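Local coordinates for protein aminotransferase (Paracoccus denitrificans, PDB 4GRX) that probably catalyses the PLP-dependent transfer of amino groups between amine donors and carbonyl acceptors, as a class III omega-aminotransferase, at residues P379-Y384 with W391-V396; E413-T418 with K455-V460; P366-G371 with D447-K452; I155-N160 with A170-K175; K149-K154 with A226-G231. All coordinates share one frame; numbering follows the deposited sequence.

Interaction 1: P379-Y384 with W391-V396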
# COMPACT_ATOMS: atom_id res chain seq x y z
N PRO A 379 -19.45 -33.25 18.68
CA PRO A 379 -20.13 -32.31 19.60
C PRO A 379 -19.70 -30.84 19.51
O PRO A 379 -20.54 -29.96 19.67
CB PRO A 379 -19.77 -32.85 21.00
CG PRO A 379 -19.52 -34.30 20.80
CD PRO A 379 -19.01 -34.47 19.39
N ASN A 380 -18.43 -30.58 19.24
CA ASN A 380 -17.87 -29.22 19.34
C ASN A 380 -17.64 -28.45 18.03
O ASN A 380 -16.94 -27.44 18.02
CB ASN A 380 -16.57 -29.22 20.16
CG ASN A 380 -16.80 -29.69 21.59
OD1 ASN A 380 -16.20 -30.65 22.04
ND2 ASN A 380 -17.68 -29.00 22.31
N ILE A 381 -18.21 -28.94 16.94
CA ILE A 381 -18.29 -28.19 15.70
C ILE A 381 -19.75 -27.87 15.49
O ILE A 381 -20.59 -28.76 15.48
CB ILE A 381 -17.77 -29.01 14.49
CG1 ILE A 381 -16.28 -29.35 14.65
CG2 ILE A 381 -18.06 -28.28 13.19
CD1 ILE A 381 -15.39 -28.21 15.11
N GLY A 382 -20.05 -26.58 15.33
CA GLY A 382 -21.42 -26.12 15.14
C GLY A 382 -21.91 -26.32 13.72
O GLY A 382 -23.07 -26.64 13.51
N GLU A 383 -21.02 -26.12 12.75
CA GLU A 383 -21.34 -26.22 11.33
C GLU A 383 -20.05 -26.23 10.51
O GLU A 383 -18.98 -25.84 11.00
CB GLU A 383 -22.23 -25.06 10.87
CG GLU A 383 -21.49 -23.74 10.65
CD GLU A 383 -22.29 -22.70 9.87
OE1 GLU A 383 -23.34 -23.04 9.29
OE2 GLU A 383 -21.86 -21.54 9.84
N TYR A 384 -20.17 -26.67 9.26
CA TYR A 384 -19.12 -26.44 8.27
C TYR A 384 -19.76 -25.59 7.18
O TYR A 384 -20.98 -25.58 7.05
CB TYR A 384 -18.56 -27.76 7.71
CG TYR A 384 -19.51 -28.44 6.75
CD1 TYR A 384 -20.46 -29.36 7.22
CD2 TYR A 384 -19.47 -28.15 5.38
CE1 TYR A 384 -21.34 -29.98 6.35
CE2 TYR A 384 -20.35 -28.76 4.50
CZ TYR A 384 -21.27 -29.68 4.99
OH TYR A 384 -22.13 -30.29 4.11
N TRP A 391 -13.01 -22.82 3.00
CA TRP A 391 -13.87 -23.55 3.93
C TRP A 391 -13.59 -23.20 5.36
O TRP A 391 -12.47 -22.76 5.70
CB TRP A 391 -13.69 -25.04 3.74
CG TRP A 391 -14.12 -25.53 2.38
CD1 TRP A 391 -13.33 -25.68 1.25
CD2 TRP A 391 -15.48 -25.92 1.95
NE1 TRP A 391 -14.07 -26.12 0.19
CE2 TRP A 391 -15.37 -26.28 0.54
CE3 TRP A 391 -16.72 -25.99 2.57
CZ2 TRP A 391 -16.47 -26.70 -0.20
CZ3 TRP A 391 -17.83 -26.42 1.82
CH2 TRP A 391 -17.70 -26.76 0.47
N ALA A 392 -14.60 -23.39 6.21
CA ALA A 392 -14.44 -23.21 7.65
C ALA A 392 -15.32 -24.13 8.51
O ALA A 392 -16.45 -24.46 8.15
CB ALA A 392 -14.64 -21.76 8.05
N LEU A 393 -14.75 -24.55 9.64
CA LEU A 393 -15.45 -25.23 10.70
C LEU A 393 -15.65 -24.28 11.88
O LEU A 393 -14.72 -23.57 12.29
CB LEU A 393 -14.63 -26.44 11.13
CG LEU A 393 -14.42 -27.50 10.06
CD1 LEU A 393 -13.05 -28.17 10.19
CD2 LEU A 393 -15.56 -28.53 10.08
N GLU A 394 -16.86 -24.23 12.43
CA GLU A 394 -17.12 -23.37 13.59
C GLU A 394 -17.08 -24.15 14.91
O GLU A 394 -17.87 -25.06 15.11
CB GLU A 394 -18.47 -22.71 13.44
CG GLU A 394 -18.76 -21.76 14.58
CD GLU A 394 -18.31 -20.34 14.31
OE1 GLU A 394 -17.90 -20.01 13.17
OE2 GLU A 394 -18.37 -19.54 15.27
N ALA A 395 -16.16 -23.79 15.80
CA ALA A 395 -16.07 -24.48 17.09
C ALA A 395 -17.08 -23.93 18.09
O ALA A 395 -17.22 -22.71 18.25
CB ALA A 395 -14.66 -24.38 17.65
N VAL A 396 -17.78 -24.82 18.77
CA VAL A 396 -18.77 -24.39 19.75
C VAL A 396 -18.57 -25.16 21.04
O VAL A 396 -18.18 -26.32 21.00
CB VAL A 396 -20.22 -24.59 19.22
CG1 VAL A 396 -20.43 -23.79 17.93
CG2 VAL A 396 -20.51 -26.06 18.97
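N380 and V396 are joined twice at the open end of this antiparallel pair. V396 N donates to N380 O at 2.9 Å, and N380 ND2 donates to V396 O at 3.0 Å. The second bond lies in the carbonyl plane of V396. With CG beside its own backbone N (chi1 -62°), the N380 amide is set toward V396 O. Further along, G382 N reaches E394 O at 2.7 Å and E394 N reaches E383 O at 3.0 Å. I381 and A395 form a non-hydrogen-bonded pair between the bonds of N380 and G382. Y384 and L393 form another beyond the E383 bond.

L393 CD2 touches I381 CG2 at 4.0 Å and Y384 CB at 3.9 Å, so one methyl bridges two residues of the other strand. W391 CZ3 comes to the edge of the Y384 ring, 4.3 Å from CD2. V396 CG1 packs on the backbone of G382, 3.8 Å from its CA.

E383 and E394 lie on the other face, and their polar ends turn to outside partners. E383 bonds H195 and R385, and E394 pairs with R198 and R385.

The two strands form a hairpin in a three-stranded antiparallel sheet. Strand 432-435 borders strand 390-395 on its other edge. Helix 443-463 packs on I381, L393 and A395, and helix 357-375 meets Y384 and W391.

Interaction 2: E413-T418 with K455-V460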
# COMPACT_ATOMS: atom_id res chain seq x y z
N GLU A 413 -6.17 -20.16 19.46
CA GLU A 413 -4.72 -20.37 19.57
C GLU A 413 -4.35 -21.85 19.74
O GLU A 413 -3.44 -22.35 19.10
CB GLU A 413 -4.09 -19.52 20.68
CG GLU A 413 -4.19 -18.02 20.48
CD GLU A 413 -3.84 -17.57 19.06
OE1 GLU A 413 -2.73 -17.90 18.59
OE2 GLU A 413 -4.67 -16.87 18.41
N ARG A 414 -5.08 -22.54 20.61
CA ARG A 414 -4.79 -23.93 20.88
C ARG A 414 -4.83 -24.74 19.58
O ARG A 414 -3.98 -25.60 19.36
CB ARG A 414 -5.78 -24.51 21.88
CG ARG A 414 -5.49 -24.14 23.32
CD ARG A 414 -6.57 -24.70 24.21
NE ARG A 414 -6.58 -24.04 25.50
CZ ARG A 414 -6.23 -24.60 26.65
NH1 ARG A 414 -5.87 -25.88 26.70
NH2 ARG A 414 -6.28 -23.88 27.76
N ILE A 415 -5.80 -24.43 18.73
CA ILE A 415 -5.95 -25.13 17.47
C ILE A 415 -4.82 -24.81 16.47
O ILE A 415 -4.19 -25.74 15.92
CB ILE A 415 -7.35 -24.94 16.86
CG1 ILE A 415 -8.40 -25.53 17.80
CG2 ILE A 415 -7.43 -25.61 15.50
CD1 ILE A 415 -9.84 -25.30 17.38
N ALA A 416 -4.55 -23.52 16.27
CA ALA A 416 -3.40 -23.05 15.49
C ALA A 416 -2.10 -23.70 15.96
O ALA A 416 -1.46 -24.43 15.19
CB ALA A 416 -3.29 -21.53 15.57
N ASN A 417 -1.75 -23.47 17.23
CA ASN A 417 -0.58 -24.08 17.86
C ASN A 417 -0.46 -25.63 17.72
O ASN A 417 0.56 -26.15 17.27
CB ASN A 417 -0.48 -23.63 19.33
CG ASN A 417 -0.28 -22.12 19.46
OD1 ASN A 417 0.40 -21.50 18.65
ND2 ASN A 417 -0.87 -21.52 20.49
N THR A 418 -1.51 -26.35 18.09
CA THR A 418 -1.50 -27.80 17.96
C THR A 418 -1.32 -28.25 16.51
O THR A 418 -0.59 -29.18 16.26
CB THR A 418 -2.76 -28.44 18.57
OG1 THR A 418 -2.84 -28.05 19.94
CG2 THR A 418 -2.70 -29.95 18.49
N LYS A 455 -6.69 -34.75 14.27
CA LYS A 455 -5.88 -35.06 15.44
C LYS A 455 -5.82 -33.84 16.36
O LYS A 455 -6.12 -33.93 17.56
CB LYS A 455 -4.48 -35.50 15.00
CG LYS A 455 -3.77 -36.41 15.99
CD LYS A 455 -2.53 -37.05 15.39
CE LYS A 455 -2.82 -37.70 14.03
NZ LYS A 455 -1.76 -38.67 13.65
N ALA A 456 -5.46 -32.69 15.78
CA ALA A 456 -5.49 -31.40 16.46
C ALA A 456 -6.82 -31.17 17.18
O ALA A 456 -6.83 -30.84 18.37
CB ALA A 456 -5.19 -30.27 15.49
N LEU A 457 -7.93 -31.36 16.47
CA LEU A 457 -9.25 -31.19 17.09
C LEU A 457 -9.48 -32.15 18.28
O LEU A 457 -9.99 -31.73 19.32
CB LEU A 457 -10.39 -31.26 16.07
CG LEU A 457 -10.43 -30.23 14.93
CD1 LEU A 457 -11.53 -30.56 13.94
CD2 LEU A 457 -10.57 -28.80 15.43
N ASP A 458 -9.11 -33.42 18.12
CA ASP A 458 -9.29 -34.40 19.19
C ASP A 458 -8.55 -33.94 20.43
O ASP A 458 -9.11 -33.92 21.53
CB ASP A 458 -8.75 -35.77 18.78
CG ASP A 458 -9.60 -36.47 17.73
OD1 ASP A 458 -10.58 -35.89 17.22
OD2 ASP A 458 -9.26 -37.63 17.41
N LYS A 459 -7.29 -33.56 20.23
CA LYS A 459 -6.40 -33.15 21.30
C LYS A 459 -6.95 -31.93 22.04
O LYS A 459 -7.11 -31.98 23.26
CB LYS A 459 -5.01 -32.87 20.74
CG LYS A 459 -3.87 -33.07 21.72
CD LYS A 459 -2.56 -33.14 20.95
CE LYS A 459 -1.50 -33.94 21.71
NZ LYS A 459 -1.26 -33.34 23.06
N VAL A 460 -7.27 -30.86 21.31
CA VAL A 460 -7.73 -29.61 21.90
C VAL A 460 -9.10 -29.74 22.60
O VAL A 460 -9.25 -29.32 23.75
CB VAL A 460 -7.75 -28.46 20.88
CG1 VAL A 460 -8.28 -27.17 21.51
CG2 VAL A 460 -6.36 -28.24 20.29
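Helices 411-421 and 443-463 pack here through V460 and T418, with their short segments running 133° apart. The segment axes approach to 9.3 Å. V460 sits between R414 and T418. Its CG1 points anti to its own backbone N (chi1 178°) and meets R414 CB at 3.7 Å. The other methyl, CG2, lies 3.5 Å from T418 OG1. The T418 and V460 side chains lie alongside, pointing opposite ways.

T418 OG1 is a polar atom held within its own helix. It donates to R414 O at 2.8 Å, and T418 N reaches the same oxygen from the opposite face of its carbonyl plane. T418 CG2 packs on the other helix as well, 3.7 Å from A456 CA. The aliphatic part of K459 also touches this methyl.

The contact joins two helices that both pack on strand 432-435 of the small antiparallel sheet in the C-terminal part of the chain. On the side nearer that sheet, I415 CD1 meets L457 CD2 at 4.1 Å, and both residues also touch I433 of the strand. I415 CG1 reaches V460 CG1, the side chains crossing at about a right angle. The guanidinium of R414 continues past V460, and its NE bonds L409 O.

Interaction 3: P366-G371 with D447-K452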
# COMPACT_ATOMS: atom_id res chain seq x y z
N PRO A 366 -15.88 -31.29 -4.31
CA PRO A 366 -16.75 -32.32 -3.72
C PRO A 366 -16.08 -33.09 -2.59
O PRO A 366 -16.66 -33.22 -1.51
CB PRO A 366 -17.03 -33.24 -4.90
CG PRO A 366 -16.99 -32.33 -6.07
CD PRO A 366 -15.86 -31.40 -5.78
N ARG A 367 -14.87 -33.59 -2.83
CA ARG A 367 -14.10 -34.33 -1.84
C ARG A 367 -13.76 -33.50 -0.58
O ARG A 367 -13.83 -34.01 0.55
CB ARG A 367 -12.82 -34.86 -2.46
CG ARG A 367 -11.96 -35.63 -1.49
CD ARG A 367 -10.58 -35.89 -2.08
NE ARG A 367 -9.82 -36.83 -1.28
CZ ARG A 367 -9.84 -38.14 -1.48
NH1 ARG A 367 -10.59 -38.65 -2.45
NH2 ARG A 367 -9.12 -38.95 -0.71
N PHE A 368 -13.39 -32.23 -0.80
CA PHE A 368 -13.08 -31.26 0.26
C PHE A 368 -14.30 -31.10 1.14
O PHE A 368 -14.20 -31.14 2.37
CB PHE A 368 -12.74 -29.92 -0.38
CG PHE A 368 -11.87 -29.01 0.47
CD1 PHE A 368 -12.01 -28.96 1.86
CD2 PHE A 368 -10.95 -28.16 -0.14
CE1 PHE A 368 -11.22 -28.12 2.62
CE2 PHE A 368 -10.17 -27.30 0.61
CZ PHE A 368 -10.30 -27.28 2.00
N GLU A 369 -15.46 -30.91 0.51
CA GLU A 369 -16.73 -30.80 1.21
C GLU A 369 -17.12 -32.07 1.98
O GLU A 369 -17.73 -31.99 3.06
CB GLU A 369 -17.85 -30.44 0.24
CG GLU A 369 -19.16 -30.09 0.92
CD GLU A 369 -20.20 -29.55 -0.03
OE1 GLU A 369 -19.85 -29.22 -1.18
OE2 GLU A 369 -21.37 -29.47 0.39
N ALA A 370 -16.77 -33.23 1.43
CA ALA A 370 -17.02 -34.50 2.10
C ALA A 370 -16.19 -34.64 3.38
O ALA A 370 -16.70 -35.12 4.39
CB ALA A 370 -16.75 -35.66 1.15
N GLY A 371 -14.94 -34.20 3.34
CA GLY A 371 -14.05 -34.22 4.51
C GLY A 371 -14.58 -33.40 5.67
O GLY A 371 -14.60 -33.86 6.82
N ASP A 447 -5.90 -35.25 1.97
CA ASP A 447 -5.99 -36.25 3.03
C ASP A 447 -5.03 -35.95 4.17
O ASP A 447 -5.39 -36.12 5.34
CB ASP A 447 -5.73 -37.65 2.48
CG ASP A 447 -6.87 -38.14 1.63
OD1 ASP A 447 -6.78 -39.29 1.14
OD2 ASP A 447 -7.84 -37.38 1.45
N GLU A 448 -3.83 -35.49 3.84
CA GLU A 448 -2.84 -35.14 4.86
C GLU A 448 -3.38 -34.05 5.77
O GLU A 448 -3.32 -34.16 7.00
CB GLU A 448 -1.52 -34.69 4.23
CG GLU A 448 -0.40 -34.61 5.26
CD GLU A 448 0.84 -33.94 4.74
OE1 GLU A 448 0.99 -33.81 3.51
OE2 GLU A 448 1.68 -33.55 5.57
N MET A 449 -3.90 -32.99 5.14
CA MET A 449 -4.50 -31.85 5.83
C MET A 449 -5.64 -32.24 6.76
O MET A 449 -5.69 -31.76 7.89
CB MET A 449 -5.00 -30.85 4.79
CG MET A 449 -5.83 -29.70 5.32
SD MET A 449 -6.59 -28.80 3.96
CE MET A 449 -7.84 -29.96 3.44
N PHE A 450 -6.55 -33.10 6.30
CA PHE A 450 -7.67 -33.56 7.12
C PHE A 450 -7.21 -34.35 8.33
O PHE A 450 -7.54 -34.01 9.46
CB PHE A 450 -8.65 -34.40 6.32
CG PHE A 450 -9.48 -33.61 5.37
CD1 PHE A 450 -9.96 -32.35 5.72
CD2 PHE A 450 -9.81 -34.13 4.13
CE1 PHE A 450 -10.74 -31.62 4.85
CE2 PHE A 450 -10.59 -33.40 3.25
CZ PHE A 450 -11.05 -32.14 3.61
N GLU A 451 -6.48 -35.44 8.07
CA GLU A 451 -5.91 -36.26 9.13
C GLU A 451 -5.19 -35.40 10.20
O GLU A 451 -5.42 -35.58 11.40
CB GLU A 451 -4.98 -37.31 8.51
CG GLU A 451 -4.04 -38.04 9.46
CD GLU A 451 -3.29 -39.16 8.76
OE1 GLU A 451 -3.06 -39.07 7.53
OE2 GLU A 451 -2.92 -40.15 9.44
N LYS A 452 -4.37 -34.45 9.77
CA LYS A 452 -3.68 -33.56 10.72
C LYS A 452 -4.66 -32.67 11.52
O LYS A 452 -4.54 -32.57 12.76
CB LYS A 452 -2.59 -32.75 10.02
CG LYS A 452 -1.38 -33.60 9.66
CD LYS A 452 -0.35 -32.86 8.85
CE LYS A 452 0.92 -33.68 8.74
NZ LYS A 452 2.02 -32.85 8.18
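R367 and D447 form a salt bridge at the solvent-facing rim of the contact. R367 NH2 donates to D447 OD2 at 3.0 Å with an N-H...O angle of 163°. The acceptor lies in the guanidinium plane, and OD2 uses its syn lone pair. Weak bonds from R367 NH2 to D447 OD1 and from R367 NE to D447 OD2 add to it. The carboxylate thus meets the guanidinium at its edge, with the two planes 27° apart. R367 reaches across because its chain is extended from a CG placed opposite the backbone N (chi1 180°).

The bridge ties helix 357-375 to helix 443-463. The two segments run nearly parallel, with axes 11.0 Å apart at their closest. Large side chains span this separation.

F450 fills much of it. G371 CA lies over one face of the F450 ring in a CH-pi contact, 4.0 Å from the centroid. M449 CE lies over the opposite face. F450 CZ also sits 3.5 Å from F368 O. The F368 and F450 rings meet obliquely, F368 CD1 being 3.8 Å from F450 CZ.

M449 makes a Met-aromatic contact with F368. Its methyl CE touches F368 CZ at 3.9 Å, while SD stands obliquely off the ring. F368 then meets W391 of the neighbouring hairpin and the ring of F389.

Interaction 4: I155-N160 with A170-K175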
# COMPACT_ATOMS: atom_id res chain seq x y z
N ILE A 155 -20.23 5.16 3.20
CA ILE A 155 -19.81 3.88 2.64
C ILE A 155 -20.49 2.74 3.39
O ILE A 155 -20.34 2.61 4.62
CB ILE A 155 -18.26 3.71 2.68
CG1 ILE A 155 -17.54 4.76 1.83
CG2 ILE A 155 -17.85 2.30 2.26
CD1 ILE A 155 -17.84 4.70 0.34
N LEU A 156 -21.22 1.91 2.64
CA LEU A 156 -21.91 0.74 3.22
C LEU A 156 -21.10 -0.53 3.06
O LEU A 156 -20.69 -0.87 1.95
CB LEU A 156 -23.28 0.55 2.58
CG LEU A 156 -24.17 1.79 2.37
CD1 LEU A 156 -25.46 1.42 1.65
CD2 LEU A 156 -24.49 2.46 3.70
N THR A 157 -20.86 -1.22 4.18
CA THR A 157 -20.25 -2.57 4.19
C THR A 157 -21.02 -3.48 5.15
O THR A 157 -22.07 -3.09 5.65
CB THR A 157 -18.74 -2.55 4.52
OG1 THR A 157 -18.49 -1.84 5.74
CG2 THR A 157 -17.94 -1.90 3.40
N ARG A 158 -20.52 -4.69 5.39
CA ARG A 158 -21.20 -5.61 6.32
C ARG A 158 -20.37 -5.94 7.54
O ARG A 158 -19.15 -6.01 7.47
CB ARG A 158 -21.59 -6.94 5.65
CG ARG A 158 -22.79 -6.93 4.72
CD ARG A 158 -22.38 -6.58 3.31
NE ARG A 158 -21.22 -7.33 2.85
CZ ARG A 158 -21.27 -8.54 2.29
NH1 ARG A 158 -22.44 -9.17 2.14
NH2 ARG A 158 -20.16 -9.14 1.89
N TRP A 159 -21.06 -6.18 8.66
CA TRP A 159 -20.42 -6.75 9.81
C TRP A 159 -19.71 -8.02 9.39
O TRP A 159 -20.15 -8.72 8.48
CB TRP A 159 -21.42 -6.98 10.95
CG TRP A 159 -20.71 -7.21 12.26
CD1 TRP A 159 -20.70 -8.37 13.03
CD2 TRP A 159 -19.79 -6.29 12.95
NE1 TRP A 159 -19.90 -8.22 14.13
CE2 TRP A 159 -19.32 -7.00 14.14
CE3 TRP A 159 -19.33 -5.00 12.71
CZ2 TRP A 159 -18.43 -6.43 15.04
CZ3 TRP A 159 -18.44 -4.43 13.62
CH2 TRP A 159 -18.01 -5.13 14.76
N ASN A 160 -18.55 -8.28 10.00
CA ASN A 160 -17.65 -9.37 9.59
C ASN A 160 -16.93 -9.13 8.26
O ASN A 160 -16.12 -9.95 7.85
CB ASN A 160 -18.34 -10.74 9.59
CG ASN A 160 -18.80 -11.18 10.98
OD1 ASN A 160 -18.14 -10.94 11.98
ND2 ASN A 160 -19.95 -11.85 11.03
N ALA A 170 -10.02 -0.01 7.09
CA ALA A 170 -10.31 -0.55 8.42
C ALA A 170 -11.70 -0.09 8.91
O ALA A 170 -12.38 -0.83 9.64
CB ALA A 170 -9.21 -0.18 9.40
N SER A 171 -12.11 1.12 8.52
CA SER A 171 -13.45 1.61 8.85
C SER A 171 -14.47 0.80 8.07
O SER A 171 -15.62 0.62 8.49
CB SER A 171 -13.60 3.08 8.51
OG SER A 171 -12.71 3.87 9.27
N MET A 172 -14.01 0.27 6.93
CA MET A 172 -14.82 -0.59 6.10
C MET A 172 -14.99 -2.02 6.71
O MET A 172 -16.00 -2.70 6.50
CB MET A 172 -14.20 -0.63 4.72
CG MET A 172 -14.34 0.68 3.96
SD MET A 172 -13.98 0.38 2.22
CE MET A 172 -12.36 1.12 2.15
N THR A 173 -13.99 -2.41 7.49
CA THR A 173 -13.90 -3.74 8.07
C THR A 173 -14.78 -3.84 9.31
O THR A 173 -14.68 -3.04 10.22
CB THR A 173 -12.40 -4.03 8.37
OG1 THR A 173 -11.72 -4.21 7.11
CG2 THR A 173 -12.22 -5.25 9.27
N GLY A 174 -15.66 -4.82 9.35
CA GLY A 174 -16.60 -4.90 10.45
C GLY A 174 -16.16 -5.88 11.52
O GLY A 174 -16.66 -6.99 11.56
N LYS A 175 -15.26 -5.44 12.40
CA LYS A 175 -14.64 -6.28 13.43
C LYS A 175 -14.43 -5.52 14.76
O LYS A 175 -14.00 -4.36 14.74
CB LYS A 175 -13.25 -6.74 12.95
CG LYS A 175 -13.22 -7.65 11.75
CD LYS A 175 -12.89 -9.06 12.17
CE LYS A 175 -13.24 -10.03 11.06
NZ LYS A 175 -12.61 -11.37 11.27
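T157 and W159 lie where strand 154-158 runs out and the chain after helix 167-172 passes beside it. The runs 155-160 and 172-175 point roughly the same way, 25° apart. CA of W159 is 4.3 Å from CA of G174. N160 N donates to G174 O at 2.8 Å, in the carbonyl plane and on a lone pair. G174 has no side chain, so its backbone can lie close against R158 and W159.

T157 adds a side-chain bond. Its OG1 donates to M172 O at 2.7 Å. The hydroxyl stands between the backbone N and the carbonyl carbon (chi1 53°), which turns it toward that acceptor.

These elements belong to a beta-alpha-beta unit made of strand 154-158, helix 167-172 and strand 188-191. It lies within the seven-stranded, mostly parallel sheet of the large domain, as in fold-type I PLP enzymes. M172 and I155 pack on F188 of the third element and on V137 of helix 129-146. They also touch each other, I155 CG2 to M172 CG at 4.2 Å.

One face of the W159 ring lies against the G174-K175 peptide. G174 O lies over the centre of that face, and G174 C is 3.4 Å from W159 CZ3. K175 N lies over the same face, 3.6 Å from W159 CZ3. Nearest atoms of the K175 side chain and the bound delta-amino valeric acid are about 4 Å apart, and K175 NZ bonds A240 O.

Interaction 5: K149-K154 with A226-G231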
# COMPACT_ATOMS: atom_id res chain seq x y z
N LYS A 149 -22.83 16.33 -6.05
CA LYS A 149 -23.23 15.87 -4.70
C LYS A 149 -22.03 15.60 -3.78
O LYS A 149 -21.64 14.45 -3.57
CB LYS A 149 -24.15 14.65 -4.76
CG LYS A 149 -25.52 14.97 -5.30
CD LYS A 149 -26.40 13.74 -5.39
CE LYS A 149 -27.85 14.11 -5.65
NZ LYS A 149 -28.15 14.24 -7.09
N PRO A 150 -21.47 16.68 -3.22
CA PRO A 150 -20.31 16.59 -2.33
C PRO A 150 -20.67 15.87 -1.04
O PRO A 150 -19.78 15.39 -0.33
CB PRO A 150 -19.99 18.06 -2.02
CG PRO A 150 -20.68 18.87 -3.09
CD PRO A 150 -21.91 18.08 -3.41
N GLN A 151 -21.96 15.78 -0.74
CA GLN A 151 -22.40 15.13 0.50
C GLN A 151 -22.54 13.61 0.32
O GLN A 151 -22.70 12.87 1.30
CB GLN A 151 -23.68 15.78 1.03
CG GLN A 151 -24.96 15.39 0.30
CD GLN A 151 -25.14 16.04 -1.07
OE1 GLN A 151 -24.26 16.74 -1.57
NE2 GLN A 151 -26.29 15.81 -1.68
N LYS A 152 -22.44 13.14 -0.93
CA LYS A 152 -22.58 11.71 -1.22
C LYS A 152 -21.30 10.96 -0.89
O LYS A 152 -20.52 10.61 -1.79
CB LYS A 152 -22.98 11.48 -2.67
CG LYS A 152 -23.59 10.12 -2.95
CD LYS A 152 -24.31 10.12 -4.30
CE LYS A 152 -24.65 8.72 -4.77
NZ LYS A 152 -25.91 8.19 -4.18
N ARG A 153 -21.10 10.69 0.40
CA ARG A 153 -19.82 10.20 0.89
C ARG A 153 -19.86 8.92 1.71
O ARG A 153 -18.84 8.21 1.79
CB ARG A 153 -19.16 11.29 1.71
CG ARG A 153 -18.78 12.51 0.90
CD ARG A 153 -18.13 13.55 1.78
NE ARG A 153 -16.84 13.11 2.28
CZ ARG A 153 -15.71 13.12 1.57
NH1 ARG A 153 -15.71 13.53 0.31
NH2 ARG A 153 -14.58 12.70 2.12
N LYS A 154 -21.02 8.61 2.30
CA LYS A 154 -21.13 7.43 3.19
C LYS A 154 -20.80 6.12 2.47
O LYS A 154 -21.04 6.00 1.27
CB LYS A 154 -22.51 7.35 3.86
CG LYS A 154 -22.78 8.47 4.86
CD LYS A 154 -24.26 8.67 5.14
CE LYS A 154 -24.49 9.96 5.93
NZ LYS A 154 -25.92 10.34 6.03
N ALA A 226 -30.18 8.56 0.24
CA ALA A 226 -29.35 8.15 -0.90
C ALA A 226 -28.32 9.19 -1.35
O ALA A 226 -27.20 8.83 -1.75
CB ALA A 226 -30.24 7.74 -2.05
N ASP A 227 -28.68 10.47 -1.26
CA ASP A 227 -27.77 11.56 -1.63
C ASP A 227 -26.58 11.68 -0.71
O ASP A 227 -25.68 12.49 -1.00
CB ASP A 227 -28.49 12.90 -1.68
CG ASP A 227 -29.44 13.01 -2.85
OD1 ASP A 227 -29.47 12.09 -3.70
OD2 ASP A 227 -30.17 14.03 -2.92
N THR A 228 -26.56 10.92 0.38
CA THR A 228 -25.40 10.93 1.28
C THR A 228 -24.58 9.64 1.22
O THR A 228 -23.54 9.54 1.90
CB THR A 228 -25.79 11.26 2.74
OG1 THR A 228 -26.51 10.15 3.31
CG2 THR A 228 -26.62 12.53 2.83
N ILE A 229 -25.01 8.67 0.40
CA ILE A 229 -24.33 7.38 0.34
C ILE A 229 -23.60 7.18 -0.97
O ILE A 229 -24.21 7.19 -2.03
CB ILE A 229 -25.30 6.20 0.58
CG1 ILE A 229 -25.82 6.26 2.02
CG2 ILE A 229 -24.60 4.88 0.33
CD1 ILE A 229 -27.24 5.74 2.15
N ALA A 230 -22.29 6.97 -0.86
CA ALA A 230 -21.37 6.97 -2.00
C ALA A 230 -21.16 5.60 -2.62
O ALA A 230 -20.84 5.50 -3.82
CB ALA A 230 -20.04 7.57 -1.60
N GLY A 231 -21.31 4.54 -1.82
CA GLY A 231 -21.04 3.19 -2.28
C GLY A 231 -21.41 2.07 -1.33
O GLY A 231 -21.69 2.29 -0.15
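K152 reaches A226 and I229 with a chain that starts opposite its backbone N (chi1 -160°) and bends at the last torsion (chi4 83°). NZ then donates to A226 O at 2.8 Å and to I229 O at 2.9 Å. I229 N approaches A226 O from the other face of its carbonyl plane. K154 instead extends its chain alongside T228, so that NZ meets T228 OG1 at 2.8 Å.

The backbones join as the start of two parallel strands. T228 O accepts from K154 N at 2.7 Å, in its plane, and from R153 N at 3.1 Å, well above that plane. K154 O accepts from A230 N at 2.7 Å. K154 and I229 form the parallel bridge that brings strand 154-158 beside strand 229-234. Before it, a type I turn from K149 to K152 leads in, and K152 centres an inverse gamma turn.

D227 lies near K149, whose CE is 3.2 Å from OD1, though the charges stay beyond salt-bridge range. R153 turns away and bonds F181 of the second subunit.

K152 NZ also bonds D262 O. Three carbonyl oxygens thus accept from it, which would be expected to stabilise its charge in this largely buried position. K154 NZ is paired with E224, so its charge is probably partly balanced there.

How the interactions relate
Along the chain, interactions 4 and 5 come first, with 4 falling within the span of 5. Interaction 1 then falls within the span of 3, while the segments of 2 and 3 alternate. Interactions 4 and 5, centres 17 Å apart, share the large mixed sheet; L156 packs on I229, and L156 N probably bonds G231 O. Interactions 1, 2 and 3 have centres 14 to 16 Å apart. Interactions 2 and 3 share helix 443-463, and 1 and 3 touch through W391 and F368. The groups do not touch: nearest atoms of 1 and 4 are about 9 Å apart, and centres of 3 and 5 about 46 Å. One group builds the large-sheet domain beside the ligand, the other the C-terminal hairpin and helices.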